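Local coordinates for putative uncharacterized protein (Chaetomium thermophilum, PDB 5F5T) that is probably required for pre-mRNA splicing, as a member of the PRP38 family of spliceosomal proteins, at residues F88-A92 with A121-Y126. Sequence-based numbering, arbitrary orientation.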
loop_
_atom_site.group_PDB
_atom_site.type_symbol
_atom_site.label_atom_id
_atom_site.label_comp_id
_atom_site.label_asym_id
_atom_site.label_seq_id
_atom_site.Cartn_x
_atom_site.Cartn_y
_atom_site.Cartn_z
ATOM N N PHE A 88 10.710 -10.064 -5.109
ATOM C CA PHE A 88 9.920 -9.338 -4.124
ATOM C C PHE A 88 8.591 -10.043 -3.849
ATOM O O PHE A 88 8.230 -10.286 -2.692
ATOM C CB PHE A 88 9.694 -7.908 -4.612
ATOM C CG PHE A 88 8.876 -7.062 -3.681
ATOM C CD1 PHE A 88 9.469 -6.424 -2.607
ATOM C CD2 PHE A 88 7.525 -6.858 -3.914
ATOM C CE1 PHE A 88 8.724 -5.631 -1.761
ATOM C CE2 PHE A 88 6.776 -6.062 -3.069
ATOM C CZ PHE A 88 7.376 -5.448 -1.991
ATOM N N LEU A 89 7.880 -10.386 -4.920
ATOM C CA LEU A 89 6.596 -11.067 -4.801
ATOM C C LEU A 89 6.760 -12.444 -4.173
ATOM O O LEU A 89 5.979 -12.836 -3.301
ATOM C CB LEU A 89 5.928 -11.200 -6.167
ATOM C CG LEU A 89 4.507 -11.761 -6.146
ATOM C CD1 LEU A 89 3.630 -10.941 -5.219
ATOM C CD2 LEU A 89 3.926 -11.784 -7.548
ATOM N N CYS A 90 7.789 -13.166 -4.608
ATOM C CA CYS A 90 8.055 -14.503 -4.096
ATOM C C CYS A 90 8.299 -14.465 -2.597
ATOM O O CYS A 90 7.797 -15.307 -1.853
ATOM C CB CYS A 90 9.260 -15.121 -4.802
ATOM S SG CYS A 90 9.015 -15.423 -6.561
ATOM N N LEU A 91 9.065 -13.474 -2.160
ATOM C CA LEU A 91 9.359 -13.312 -0.746
ATOM C C LEU A 91 8.114 -12.906 0.021
ATOM O O LEU A 91 7.938 -13.300 1.172
ATOM C CB LEU A 91 10.476 -12.289 -0.542
ATOM C CG LEU A 91 11.849 -12.830 -0.940
ATOM C CD1 LEU A 91 12.935 -11.784 -0.767
ATOM C CD2 LEU A 91 12.166 -14.069 -0.115
ATOM N N ALA A 92 7.240 -12.131 -0.614
ATOM C CA ALA A 92 5.966 -11.797 0.012
ATOM C C ALA A 92 5.155 -13.068 0.254
ATOM O O ALA A 92 4.585 -13.260 1.330
ATOM C CB ALA A 92 5.185 -10.822 -0.846
ATOM N N ALA A 121 9.578 -1.959 2.105
ATOM C CA ALA A 121 8.553 -2.102 1.077
ATOM C C ALA A 121 7.847 -3.447 1.212
ATOM O O ALA A 121 6.619 -3.526 1.151
ATOM C CB ALA A 121 9.160 -1.960 -0.302
ATOM N N LEU A 122 8.637 -4.495 1.430
ATOM C CA LEU A 122 8.109 -5.838 1.609
ATOM C C LEU A 122 7.227 -5.916 2.841
ATOM O O LEU A 122 6.111 -6.429 2.782
ATOM C CB LEU A 122 9.248 -6.852 1.731
ATOM C CG LEU A 122 8.817 -8.319 1.829
ATOM C CD1 LEU A 122 7.818 -8.655 0.728
ATOM C CD2 LEU A 122 10.006 -9.269 1.806
ATOM N N ALA A 123 7.724 -5.377 3.949
ATOM C CA ALA A 123 6.988 -5.405 5.209
ATOM C C ALA A 123 5.675 -4.645 5.084
ATOM O O ALA A 123 4.643 -5.099 5.564
ATOM C CB ALA A 123 7.834 -4.835 6.333
ATOM N N ALA A 124 5.718 -3.487 4.435
ATOM C CA ALA A 124 4.523 -2.682 4.238
ATOM C C ALA A 124 3.513 -3.431 3.376
ATOM O O ALA A 124 2.315 -3.427 3.665
ATOM C CB ALA A 124 4.876 -1.351 3.610
ATOM N N PHE A 125 4.010 -4.085 2.328
ATOM C CA PHE A 125 3.162 -4.878 1.442
ATOM C C PHE A 125 2.456 -5.968 2.244
ATOM O O PHE A 125 1.229 -6.095 2.201
ATOM C CB PHE A 125 4.001 -5.495 0.320
ATOM C CG PHE A 125 3.195 -6.191 -0.746
ATOM C CD1 PHE A 125 1.973 -5.690 -1.159
ATOM C CD2 PHE A 125 3.672 -7.349 -1.343
ATOM C CE1 PHE A 125 1.240 -6.331 -2.146
ATOM C CE2 PHE A 125 2.943 -7.995 -2.327
ATOM C CZ PHE A 125 1.726 -7.485 -2.730
ATOM N N TYR A 126 3.241 -6.709 3.021
ATOM C CA TYR A 126 2.726 -7.811 3.823
ATOM C C TYR A 126 1.701 -7.325 4.841
ATOM O O TYR A 126 0.694 -7.990 5.093
ATOM C CB TYR A 126 3.874 -8.534 4.531
ATOM C CG TYR A 126 3.425 -9.742 5.316
ATOM C CD1 TYR A 126 3.174 -10.950 4.681
ATOM C CD2 TYR A 126 3.240 -9.672 6.690
ATOM C CE1 TYR A 126 2.755 -12.055 5.393
ATOM C CE2 TYR A 126 2.823 -10.773 7.410
ATOM C CZ TYR A 126 2.581 -11.962 6.756
ATOM O OH TYR A 126 2.163 -13.062 7.470
#
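L122 of helix 117-130 packs its CB 3.7 Å from CE1 of F88, at the near end of a side chain that runs on to L91 and A92. CG lies anti to the backbone N (chi1 -176°), which carries the fork out toward helix 87-98. One branch, CD1, passes beneath one face of the F88 ring, displaced toward the rim, and reaches A92, with L122 CD1 3.8 Å from A92 CB. The other, CD2, turns to L91 and stops 3.9 Å from L91 CB. F88 in turn stretches out from its own helix, its ring ending at the backbone of the other: CE1 comes up to the N and CA of L122, CZ faces the carbonyl of A121 near the ring plane, and the methyl of A121 also touches the ring, with A121 CB 4.0 Å from F88 CE1. These are van der Waals contacts; the A121 carbonyl oxygen takes its helical bond from F125 N.

Helices 87-98 and 117-130 meet here in the middle of the mainly helical PRP38 fold, their local axes 10.2 Å apart at closest approach and crossing at -50°. One turn after A121, F125 lays its ring almost parallel to that of F88, the planes 22° apart, but slid so far that the rings barely overlap; F88 CE2 and F125 CD2 are 3.8 Å apart. A92 CB packs against the same CD2, and L89 CD1 arrives at the edge of the F125 ring, near its plane. Helix 61-71 adds V68 against both L91 and L122, and L170 of helix 163-172 packs on F125.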